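Hydroxyethylphosphonate dioxygenase (Streptomyces albus, PDB 6B9R) probably uses a mononuclear iron centre and dioxygen to cleave 2-hydroxyethylphosphonate to hydroxymethylphosphonate, a reaction of phosphonate biosynthesis. Local coordinates at residues A[39-43]-A[44-48]; A[68-72]-A[73-77]; A[439-443]-A[444-448]. All blocks are in the same frame, centred on the assembly; numbering follows the deposited sequence.

Contact 1 of 3, residues A[39-43]-A[44-48]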
ATOM      1  N   LEU A  39       4.667 -24.289 -16.454  1.00 22.63           N
ATOM      2  CA  LEU A  39       5.959 -24.137 -15.804  1.00 19.10           C
ATOM      3  C   LEU A  39       6.970 -25.192 -16.224  1.00 26.89           C
ATOM      4  O   LEU A  39       8.102 -25.170 -15.732  1.00 27.68           O
ATOM      5  CB  LEU A  39       5.786 -24.163 -14.278  1.00 19.85           C
ATOM      6  CG  LEU A  39       4.858 -23.103 -13.663  1.00 22.36           C
ATOM      7  CD1 LEU A  39       4.639 -23.350 -12.172  1.00 24.27           C
ATOM      8  CD2 LEU A  39       5.401 -21.691 -13.870  1.00 25.95           C
ATOM      9  N   GLY A  40       6.599 -26.106 -17.118  1.00 22.40           N
ATOM     10  CA  GLY A  40       7.501 -27.188 -17.468  1.00 26.09           C
ATOM     11  C   GLY A  40       7.833 -28.105 -16.311  1.00 29.02           C
ATOM     12  O   GLY A  40       8.956 -28.603 -16.226  1.00 31.50           O
ATOM     13  N   LEU A  41       6.888 -28.328 -15.406  1.00 26.15           N
ATOM     14  CA  LEU A  41       7.103 -29.260 -14.314  1.00 21.17           C
ATOM     15  C   LEU A  41       6.666 -30.662 -14.720  1.00 25.71           C
ATOM     16  O   LEU A  41       5.841 -30.834 -15.624  1.00 23.47           O
ATOM     17  CB  LEU A  41       6.332 -28.808 -13.081  1.00 21.06           C
ATOM     18  CG  LEU A  41       6.776 -27.442 -12.533  1.00 27.67           C
ATOM     19  CD1 LEU A  41       5.849 -27.003 -11.420  1.00 27.87           C
ATOM     20  CD2 LEU A  41       8.213 -27.513 -12.043  1.00 27.48           C
ATOM     21  N   PRO A  42       7.214 -31.693 -14.083  1.00 24.35           N
ATOM     22  CA  PRO A  42       6.766 -33.066 -14.376  1.00 22.93           C
ATOM     23  C   PRO A  42       5.274 -33.190 -14.133  1.00 24.13           C
ATOM     24  O   PRO A  42       4.742 -32.603 -13.181  1.00 23.94           O
ATOM     25  CB  PRO A  42       7.569 -33.920 -13.383  1.00 23.64           C
ATOM     26  CG  PRO A  42       8.802 -33.101 -13.092  1.00 23.50           C
ATOM     27  CD  PRO A  42       8.326 -31.662 -13.113  1.00 24.04           C
ATOM     28  N   PRO A  43       4.550 -33.898 -15.002  1.00 26.89           N
ATOM     29  CA  PRO A  43       3.120 -34.099 -14.752  1.00 22.81           C
ATOM     30  C   PRO A  43       2.897 -34.744 -13.390  1.00 23.30           C
ATOM     31  O   PRO A  43       3.654 -35.620 -12.964  1.00 23.90           O
ATOM     32  CB  PRO A  43       2.686 -35.012 -15.903  1.00 25.56           C
ATOM     33  CG  PRO A  43       3.615 -34.618 -17.020  1.00 22.80           C
ATOM     34  CD  PRO A  43       4.949 -34.401 -16.329  1.00 24.35           C
ATOM     35  N   GLY A  44       1.864 -34.274 -12.695  1.00 23.06           N
ATOM     36  CA  GLY A  44       1.545 -34.759 -11.372  1.00 29.98           C
ATOM     37  C   GLY A  44       2.331 -34.149 -10.223  1.00 28.87           C
ATOM     38  O   GLY A  44       2.037 -34.471  -9.067  1.00 29.05           O
ATOM     39  N   SER A  45       3.294 -33.261 -10.484  1.00 26.20           N
ATOM     40  CA  SER A  45       4.219 -32.824  -9.443  1.00 25.33           C
ATOM     41  C   SER A  45       3.818 -31.532  -8.732  1.00 28.29           C
ATOM     42  O   SER A  45       4.428 -31.205  -7.708  1.00 26.54           O
ATOM     43  CB  SER A  45       5.626 -32.641 -10.023  1.00 27.38           C
ATOM     44  OG  SER A  45       5.655 -31.578 -10.965  1.00 24.76           O
ATOM     45  N   PHE A  46       2.821 -30.790  -9.224  1.00 24.84           N
ATOM     46  CA  PHE A  46       2.597 -29.448  -8.683  1.00 23.58           C
ATOM     47  C   PHE A  46       2.285 -29.500  -7.191  1.00 27.71           C
ATOM     48  O   PHE A  46       2.731 -28.635  -6.423  1.00 24.87           O
ATOM     49  CB  PHE A  46       1.479 -28.735  -9.454  1.00 24.31           C
ATOM     50  CG  PHE A  46       1.413 -27.245  -9.187  1.00 21.84           C
ATOM     51  CD1 PHE A  46       2.445 -26.404  -9.595  1.00 20.08           C
ATOM     52  CD2 PHE A  46       0.320 -26.685  -8.537  1.00 23.16           C
ATOM     53  CE1 PHE A  46       2.389 -25.028  -9.350  1.00 20.50           C
ATOM     54  CE2 PHE A  46       0.265 -25.306  -8.288  1.00 20.44           C
ATOM     55  CZ  PHE A  46       1.295 -24.490  -8.706  1.00 19.26           C
ATOM     56  N   GLY A  47       1.546 -30.525  -6.760  1.00 26.44           N
ATOM     57  CA  GLY A  47       1.251 -30.682  -5.348  1.00 25.47           C
ATOM     58  C   GLY A  47       2.485 -30.856  -4.484  1.00 30.35           C
ATOM     59  O   GLY A  47       2.469 -30.504  -3.304  1.00 33.41           O
ATOM     60  N   ASP A  48       3.573 -31.389  -5.052  1.00 25.09           N
ATOM     61  CA  ASP A  48       4.804 -31.525  -4.274  1.00 27.96           C
ATOM     62  C   ASP A  48       5.481 -30.181  -4.033  1.00 29.90           C
ATOM     63  O   ASP A  48       6.159 -30.002  -3.013  1.00 30.86           O
ATOM     64  CB  ASP A  48       5.763 -32.474  -4.971  1.00 33.11           C
ATOM     65  CG  ASP A  48       5.219 -33.885  -5.047  1.00 43.34           C
ATOM     66  OD1 ASP A  48       4.749 -34.397  -4.009  1.00 45.02           O
ATOM     67  OD2 ASP A  48       5.233 -34.466  -6.145  1.00 50.07           O
TER

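Contact 2 of 3, residues A[68-72]-A[73-77]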
ATOM      1  N   TRP A  68       4.273 -16.754 -16.930  1.00 15.79           N
ATOM      2  CA  TRP A  68       3.065 -16.125 -16.432  1.00 15.97           C
ATOM      3  C   TRP A  68       3.272 -14.621 -16.328  1.00 17.40           C
ATOM      4  O   TRP A  68       4.410 -14.151 -16.212  1.00 17.06           O
ATOM      5  CB  TRP A  68       2.687 -16.669 -15.045  1.00 15.52           C
ATOM      6  CG  TRP A  68       2.123 -18.055 -15.011  1.00 16.48           C
ATOM      7  CD1 TRP A  68       1.572 -18.757 -16.052  1.00 15.60           C
ATOM      8  CD2 TRP A  68       2.061 -18.914 -13.865  1.00 18.61           C
ATOM      9  NE1 TRP A  68       1.163 -20.001 -15.612  1.00 15.65           N
ATOM     10  CE2 TRP A  68       1.465 -20.126 -14.280  1.00 18.54           C
ATOM     11  CE3 TRP A  68       2.463 -18.782 -12.532  1.00 22.70           C
ATOM     12  CZ2 TRP A  68       1.247 -21.192 -13.402  1.00 22.42           C
ATOM     13  CZ3 TRP A  68       2.253 -19.841 -11.663  1.00 26.20           C
ATOM     14  CH2 TRP A  68       1.650 -21.035 -12.108  1.00 19.01           C
ATOM     15  N   PRO A  69       2.176 -13.819 -16.354  1.00 18.48           N
ATOM     16  CA  PRO A  69       2.289 -12.364 -16.198  1.00 19.76           C
ATOM     17  C   PRO A  69       2.439 -11.928 -14.746  1.00 19.14           C
ATOM     18  O   PRO A  69       1.673 -11.105 -14.243  1.00 18.03           O
ATOM     19  CB  PRO A  69       0.974 -11.854 -16.795  1.00 28.44           C
ATOM     20  CG  PRO A  69       0.004 -12.931 -16.483  1.00 24.81           C
ATOM     21  CD  PRO A  69       0.796 -14.219 -16.694  1.00 20.40           C
ATOM     22  N   LEU A  70       3.423 -12.496 -14.057  1.00 15.82           N
ATOM     23  CA  LEU A  70       3.732 -12.046 -12.708  1.00 16.20           C
ATOM     24  C   LEU A  70       5.239 -11.863 -12.576  1.00 15.46           C
ATOM     25  O   LEU A  70       6.017 -12.162 -13.495  1.00 18.08           O
ATOM     26  CB  LEU A  70       3.185 -13.013 -11.647  1.00 20.97           C
ATOM     27  CG  LEU A  70       3.463 -14.521 -11.730  1.00 25.70           C
ATOM     28  CD1 LEU A  70       4.944 -14.900 -11.622  1.00 20.57           C
ATOM     29  CD2 LEU A  70       2.668 -15.228 -10.651  1.00 25.35           C
ATOM     30  N   ASN A  71       5.642 -11.362 -11.408  1.00 15.46           N
ATOM     31  CA  ASN A  71       7.023 -11.047 -11.105  1.00 17.55           C
ATOM     32  C   ASN A  71       7.591 -12.029 -10.096  1.00 15.69           C
ATOM     33  O   ASN A  71       6.860 -12.601  -9.283  1.00 17.64           O
ATOM     34  CB  ASN A  71       7.127  -9.624 -10.556  1.00 17.50           C
ATOM     35  CG  ASN A  71       6.502  -8.637 -11.479  1.00 16.15           C
ATOM     36  OD1 ASN A  71       7.086  -8.287 -12.505  1.00 19.38           O
ATOM     37  ND2 ASN A  71       5.284  -8.211 -11.156  1.00 16.70           N
ATOM     38  N   GLU A  72       8.910 -12.216 -10.168  1.00 15.85           N
ATOM     39  CA  GLU A  72       9.605 -13.003  -9.161  1.00 16.54           C
ATOM     40  C   GLU A  72       9.236 -12.523  -7.762  1.00 25.61           C
ATOM     41  O   GLU A  72       9.026 -13.330  -6.849  1.00 20.11           O
ATOM     42  CB  GLU A  72      11.114 -12.918  -9.385  1.00 16.13           C
ATOM     43  CG  GLU A  72      11.608 -13.490 -10.722  1.00 16.76           C
ATOM     44  CD  GLU A  72      11.657 -12.451 -11.844  1.00 27.71           C
ATOM     45  OE1 GLU A  72      11.084 -11.351 -11.678  1.00 27.67           O
ATOM     46  OE2 GLU A  72      12.267 -12.742 -12.896  1.00 31.11           O
ATOM     47  N   ARG A  73       9.109 -11.202  -7.598  1.00 24.38           N
ATOM     48  CA  ARG A  73       8.684 -10.606  -6.335  1.00 26.25           C
ATOM     49  C   ARG A  73       7.361 -11.183  -5.841  1.00 28.80           C
ATOM     50  O   ARG A  73       7.131 -11.257  -4.626  1.00 24.03           O
ATOM     51  CB  ARG A  73       8.545  -9.088  -6.503  1.00 28.24           C
ATOM     52  CG  ARG A  73       9.387  -8.253  -5.609  1.00 31.17           C
ATOM     53  CD  ARG A  73       9.144  -6.747  -5.845  1.00 25.18           C
ATOM     54  NE  ARG A  73       9.231  -5.989  -4.592  1.00 26.20           N
ATOM     55  CZ  ARG A  73       8.187  -5.429  -3.988  1.00 28.62           C
ATOM     56  NH1 ARG A  73       8.346  -4.761  -2.857  1.00 35.41           N
ATOM     57  NH2 ARG A  73       6.981  -5.542  -4.520  1.00 36.24           N
ATOM     58  N   ASP A  74       6.464 -11.554  -6.754  1.00 18.09           N
ATOM     59  CA  ASP A  74       5.144 -12.022  -6.353  1.00 18.68           C
ATOM     60  C   ASP A  74       5.167 -13.419  -5.758  1.00 23.13           C
ATOM     61  O   ASP A  74       4.163 -13.839  -5.174  1.00 20.96           O
ATOM     62  CB  ASP A  74       4.197 -11.974  -7.554  1.00 19.01           C
ATOM     63  CG  ASP A  74       4.153 -10.600  -8.194  1.00 27.02           C
ATOM     64  OD1 ASP A  74       4.274  -9.597  -7.449  1.00 26.19           O
ATOM     65  OD2 ASP A  74       4.000 -10.510  -9.431  1.00 23.67           O
ATOM     66  N   LEU A  75       6.273 -14.151  -5.892  1.00 17.42           N
ATOM     67  CA  LEU A  75       6.356 -15.511  -5.384  1.00 19.72           C
ATOM     68  C   LEU A  75       7.264 -15.623  -4.174  1.00 20.52           C
ATOM     69  O   LEU A  75       7.456 -16.733  -3.655  1.00 20.41           O
ATOM     70  CB  LEU A  75       6.843 -16.468  -6.483  1.00 17.69           C
ATOM     71  CG  LEU A  75       5.894 -16.689  -7.674  1.00 18.60           C
ATOM     72  CD1 LEU A  75       6.578 -17.534  -8.742  1.00 19.94           C
ATOM     73  CD2 LEU A  75       4.582 -17.346  -7.248  1.00 21.04           C
ATOM     74  N   LEU A  76       7.834 -14.502  -3.714  1.00 20.94           N
ATOM     75  CA  LEU A  76       8.745 -14.506  -2.584  1.00 16.00           C
ATOM     76  C   LEU A  76       8.048 -14.002  -1.333  1.00 15.94           C
ATOM     77  O   LEU A  76       7.432 -12.924  -1.356  1.00 18.18           O
ATOM     78  CB  LEU A  76       9.961 -13.638  -2.872  1.00 18.34           C
ATOM     79  CG  LEU A  76      10.931 -14.208  -3.909  1.00 21.28           C
ATOM     80  CD1 LEU A  76      11.960 -13.169  -4.222  1.00 18.09           C
ATOM     81  CD2 LEU A  76      11.596 -15.459  -3.377  1.00 25.62           C
ATOM     82  N   PRO A  77       8.115 -14.750  -0.242  1.00 16.03           N
ATOM     83  CA  PRO A  77       7.685 -14.221   1.052  1.00 17.07           C
ATOM     84  C   PRO A  77       8.755 -13.285   1.597  1.00 24.25           C
ATOM     85  O   PRO A  77       9.838 -13.142   1.030  1.00 26.96           O
ATOM     86  CB  PRO A  77       7.557 -15.485   1.909  1.00 16.13           C
ATOM     87  CG  PRO A  77       8.621 -16.394   1.342  1.00 21.77           C
ATOM     88  CD  PRO A  77       8.590 -16.144  -0.147  1.00 19.89           C
TER
HETATM   89  O   HOH W   1      10.397  -9.444  -9.555  1.00 22.95           O

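Contact 3 of 3, residues A[439-443]-A[444-448]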
ATOM      1  N   ILE A 439      -9.500 -14.961   6.535  1.00 28.99           N
ATOM      2  CA  ILE A 439      -8.212 -14.361   6.869  1.00 29.06           C
ATOM      3  C   ILE A 439      -7.123 -15.427   6.891  1.00 22.32           C
ATOM      4  O   ILE A 439      -6.001 -15.203   6.424  1.00 21.82           O
ATOM      5  CB  ILE A 439      -8.314 -13.590   8.202  1.00 30.91           C
ATOM      6  CG1 ILE A 439      -9.025 -12.252   7.976  1.00 25.79           C
ATOM      7  CG2 ILE A 439      -6.940 -13.367   8.830  1.00 28.94           C
ATOM      8  CD1 ILE A 439      -9.278 -11.455   9.253  1.00 32.41           C
ATOM      9  N   GLY A 440      -7.453 -16.619   7.391  1.00 26.71           N
ATOM     10  CA  GLY A 440      -6.490 -17.710   7.372  1.00 28.02           C
ATOM     11  C   GLY A 440      -5.974 -18.037   5.982  1.00 28.38           C
ATOM     12  O   GLY A 440      -4.775 -18.250   5.793  1.00 24.83           O
ATOM     13  N   ARG A 441      -6.873 -18.099   4.992  1.00 28.81           N
ATOM     14  CA  ARG A 441      -6.434 -18.432   3.635  1.00 25.25           C
ATOM     15  C   ARG A 441      -5.693 -17.267   2.994  1.00 26.81           C
ATOM     16  O   ARG A 441      -4.813 -17.481   2.151  1.00 27.53           O
ATOM     17  CB  ARG A 441      -7.622 -18.839   2.759  1.00 27.07           C
ATOM     18  CG  ARG A 441      -8.134 -20.260   2.988  1.00 32.87           C
ATOM     19  CD  ARG A 441      -9.316 -20.597   2.060  1.00 24.05           C
ATOM     20  NE  ARG A 441      -8.949 -20.526   0.646  1.00 30.21           N
ATOM     21  CZ  ARG A 441      -9.831 -20.393  -0.339  1.00 26.44           C
ATOM     22  NH1 ARG A 441      -9.425 -20.313  -1.604  1.00 26.22           N
ATOM     23  NH2 ARG A 441     -11.127 -20.322  -0.048  1.00 24.24           N
ATOM     24  N   TYR A 442      -6.049 -16.036   3.368  1.00 24.37           N
ATOM     25  CA  TYR A 442      -5.296 -14.870   2.910  1.00 23.76           C
ATOM     26  C   TYR A 442      -3.858 -14.938   3.401  1.00 21.87           C
ATOM     27  O   TYR A 442      -2.919 -14.685   2.637  1.00 23.48           O
ATOM     28  CB  TYR A 442      -5.991 -13.595   3.389  1.00 20.72           C
ATOM     29  CG  TYR A 442      -5.180 -12.322   3.240  1.00 20.08           C
ATOM     30  CD1 TYR A 442      -4.797 -11.858   1.992  1.00 21.13           C
ATOM     31  CD2 TYR A 442      -4.807 -11.584   4.359  1.00 21.04           C
ATOM     32  CE1 TYR A 442      -4.063 -10.679   1.854  1.00 20.16           C
ATOM     33  CE2 TYR A 442      -4.079 -10.412   4.235  1.00 22.27           C
ATOM     34  CZ  TYR A 442      -3.710  -9.961   2.976  1.00 18.99           C
ATOM     35  OH  TYR A 442      -2.978  -8.787   2.861  1.00 21.16           O
ATOM     36  N   ILE A 443      -3.671 -15.332   4.663  1.00 20.88           N
ATOM     37  CA  ILE A 443      -2.334 -15.489   5.232  1.00 20.71           C
ATOM     38  C   ILE A 443      -1.570 -16.602   4.528  1.00 22.22           C
ATOM     39  O   ILE A 443      -0.376 -16.473   4.233  1.00 26.03           O
ATOM     40  CB  ILE A 443      -2.434 -15.755   6.748  1.00 28.21           C
ATOM     41  CG1 ILE A 443      -2.827 -14.472   7.482  1.00 37.12           C
ATOM     42  CG2 ILE A 443      -1.127 -16.314   7.295  1.00 32.14           C
ATOM     43  CD1 ILE A 443      -2.053 -13.264   7.024  1.00 36.29           C
ATOM     44  N   ALA A 444      -2.236 -17.721   4.266  1.00 22.05           N
ATOM     45  CA  ALA A 444      -1.538 -18.882   3.729  1.00 27.36           C
ATOM     46  C   ALA A 444      -2.571 -19.707   2.970  1.00 29.06           C
ATOM     47  O   ALA A 444      -3.348 -20.441   3.583  1.00 27.50           O
ATOM     48  CB  ALA A 444      -0.883 -19.684   4.843  1.00 28.53           C
ATOM     49  N   GLU A 445      -2.590 -19.550   1.650  1.00 25.40           N
ATOM     50  CA  GLU A 445      -3.498 -20.340   0.839  1.00 25.01           C
ATOM     51  C   GLU A 445      -3.135 -21.810   0.963  1.00 33.53           C
ATOM     52  O   GLU A 445      -1.955 -22.178   0.973  1.00 30.75           O
ATOM     53  CB  GLU A 445      -3.447 -19.901  -0.621  1.00 34.99           C
ATOM     54  CG  GLU A 445      -4.366 -20.699  -1.559  1.00 34.76           C
ATOM     55  CD  GLU A 445      -5.856 -20.519  -1.249  1.00 35.93           C
ATOM     56  OE1 GLU A 445      -6.361 -21.120  -0.275  1.00 31.42           O
ATOM     57  OE2 GLU A 445      -6.529 -19.776  -1.997  1.00 36.33           O
ATOM     58  N   ASP A 446      -4.162 -22.650   1.063  1.00 32.87           N
ATOM     59  CA  ASP A 446      -3.969 -24.052   1.393  1.00 34.67           C
ATOM     60  C   ASP A 446      -4.757 -24.982   0.480  1.00 35.22           C
ATOM     61  O   ASP A 446      -4.973 -26.145   0.840  1.00 35.49           O
ATOM     62  CB  ASP A 446      -4.345 -24.309   2.859  1.00 38.67           C
ATOM     63  CG  ASP A 446      -5.814 -23.986   3.167  1.00 42.20           C
ATOM     64  OD1 ASP A 446      -6.569 -23.582   2.257  1.00 34.19           O
ATOM     65  OD2 ASP A 446      -6.219 -24.128   4.342  1.00 46.82           O
ATOM     66  N   ARG A 447      -5.218 -24.504  -0.675  1.00 25.45           N
ATOM     67  CA  ARG A 447      -6.094 -25.352  -1.478  1.00 24.34           C
ATOM     68  C   ARG A 447      -6.245 -24.784  -2.883  1.00 25.81           C
ATOM     69  O   ARG A 447      -6.103 -23.580  -3.112  1.00 25.35           O
ATOM     70  CB  ARG A 447      -7.478 -25.491  -0.828  1.00 28.79           C
ATOM     71  CG  ARG A 447      -8.309 -24.196  -0.837  1.00 27.61           C
ATOM     72  CD  ARG A 447      -9.473 -24.268   0.154  1.00 31.75           C
ATOM     73  NE  ARG A 447      -8.993 -24.310   1.533  1.00 40.94           N
ATOM     74  CZ  ARG A 447      -9.776 -24.269   2.606  1.00 52.75           C
ATOM     75  NH1 ARG A 447     -11.094 -24.181   2.473  1.00 58.34           N
ATOM     76  NH2 ARG A 447      -9.234 -24.315   3.818  1.00 46.88           N
ATOM     77  N   LEU A 448      -6.565 -25.679  -3.812  1.00 24.24           N
ATOM     78  CA  LEU A 448      -7.063 -25.273  -5.117  1.00 24.01           C
ATOM     79  C   LEU A 448      -8.354 -24.478  -4.948  1.00 28.92           C
ATOM     80  O   LEU A 448      -9.116 -24.691  -4.001  1.00 24.67           O
ATOM     81  CB  LEU A 448      -7.313 -26.518  -5.982  1.00 24.52           C
ATOM     82  CG  LEU A 448      -7.675 -26.412  -7.470  1.00 24.37           C
ATOM     83  CD1 LEU A 448      -6.510 -25.901  -8.320  1.00 25.62           C
ATOM     84  CD2 LEU A 448      -8.123 -27.769  -7.965  1.00 25.09           C
TER

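Contact 1 of 3, residues A[39-43]-A[44-48]
Ser-45 turns back on Pro-42 and binds its carbonyl oxygen twice. The hydroxyl donates through OG to Pro-42 O at 2.6 Å, lying in the carbonyl plane on a lone pair. The backbone takes a different approach: Ser-45 N reaches Pro-42 O at 3.1 Å from above that plane, 36° out of it. The hydroxyl can serve the same oxygen as its own amide because chi1 of 66° sets OG between the backbone N and the carbonyl carbon, folded against the turn. Carbon atoms pack round it, Leu-41 CB and Pro-42 CD lying 3.6 and 3.4 Å from Ser-45 OG. A serine suits the place, being short enough to close this ring and still able to donate.

The backbone bond closes a type II beta turn from Pro-42 to Ser-45, between helix 32-39 and helix 46-51. The run of helices 10-27, 32-39, 46-51 and 58-67 is reminiscent of that at 238-249, 253-260, 264-271 and 279-288, in the region assigned by family to a Cro/C1-type helix-turn-helix domain. Pro-43 takes the first corner of the turn (position i+1), its ring fixing the phi needed. Gly-44 takes the second, at positive phi, where a beta carbon would be jammed against the carbonyl oxygen of Pro-43. Gly-40, also at positive phi, leads the chain out of helix 32-39. Glu-36 of that helix accepts from the amides of Gly-44 and Phe-46, tying the turn back to it.

The ring of Phe-46 meets Leu-41 at its edge, CD1 of the leucine lying 3.9 Å from ring atom CD1. Leu-39 approaches obliquely, its CD1 4.0 Å from Phe-46 CE1. Beyond the segments, Phe-46 packs on helix 10-27 and the two leucines on helix 58-67.

Contact 2 of 3, residues A[68-72]-A[73-77]
Asp-74 OD2 is gripped by two donors of Asn-71: the backbone N at 2.7 Å, nearly straight at 164°, and the side-chain ND2 at 3.1 Å. Both come from the same face of the carboxylate. They converge because Asn-71 has CG beside its own backbone N (chi1 -54°), which brings the carboxamide alongside the amide. In return Asp-74 N donates to Asn-71 O at 2.8 Å, so the two residues satisfy each other in both directions. Were the carboxylate cut back to an alanine, the backbone N-H of Asn-71 would probably lose its acceptor, and the carboxamide one of its holds.

This is a tight turn in the connection from helix 58-67 to strand 86-89, built on successive bonds between residues three apart: Leu-75 N follows on to Glu-72 O at 3.0 Å. Just before it, Pro-69 centres an inverse gamma turn. Water 1 accepts from Arg-73 N and donates to Glu-72 OE1, 2.9 Å from each. Further partners come from outside the turn: Asn-71 OD1 and Glu-72 OE1 are bonded to His-79 of the second subunit, Asn-71 ND2 to Arg-118 O there, and Arg-73 NH2 forms a salt bridge with Asp-215 of the same chain. Leu-70 and Leu-75 meet through their CD1 methyls and pack on Ala-24.

Contact 3 of 3, residues A[439-443]-A[444-448]
Ala-444 N donates to Gly-440 O at 3.0 Å, a regular helical bond made just where the chain leaves helix 438-443. The alanine methyl lies beside Ile-443 CG2.

Glu-445 comes next and forms the main polar contact. Arg-441 grips its carboxylate side-on: NE meets OE1 at 2.8 Å on the syn lone pair, and NH1 meets OE2 at 3.0 Å, both oxygens close to the guanidinium plane. Glu-445 reaches back by bending at chi2 (65°), which lays its carboxylate beside the arginine. OE1 has a second donor, Asp-446 N, on its anti lone pair at 3.0 Å, so this oxygen is held from two directions.

Asp-446 in turn receives Arg-447, which takes OD1 through NE at 2.6 Å and OD2 through NH2 at 3.1 Å. Asp-446 OD1, 4.2 Å from Arg-441 NE and well out of the guanidinium plane, probably acts on that group by charge, with no N-H aimed at it.

Arg-447 crosses Arg-441 at about a right angle, yet the two guanidinium planes are only 4° apart. The packing is reciprocal and offset: Arg-441 CD sits over the centre of the Arg-447 guanidinium, 3.7 Å above its plane, while Arg-447 CD lies over the rim of the Arg-441 group. Leu-448 then packs on Arg-22 and Asn-26 of helix 10-27.

A further N-H of Arg-441 NH1 goes to Gly-148 O, and NH2 to Lys-147 O, of the second subunit. Each arginine has a carboxylate of its own, which probably balances the two positive charges lying side by side, and Glu-445 and the two carbonyls together probably fix the direction of the Arg-441 guanidinium at the subunit interface.

Overall arrangement
The three contacts lie on one side of the chain's centre, their centres 17 to 20 Å apart. Contacts 1 and 2 touch: Leu-39 CD1 packs on Trp-68 CH2 at 3.8 Å, joining the 39-48 connection to the segment that follows helix 58-67. Contact 3 touches neither; its nearest atoms are about 7 Å from contact 1 and 8 Å from contact 2. Helix 10-27 is common ground, since side chains of all three pack on it. Contacts 2 and 3 both meet the second subunit. Contact 3 lies near an active site: the Arg-441 side chain is about 10 Å from a bound iron and 2-hydroxyethylphosphonate, probably those of the second subunit, whose Gly-148 directly precedes the iron ligand His-149.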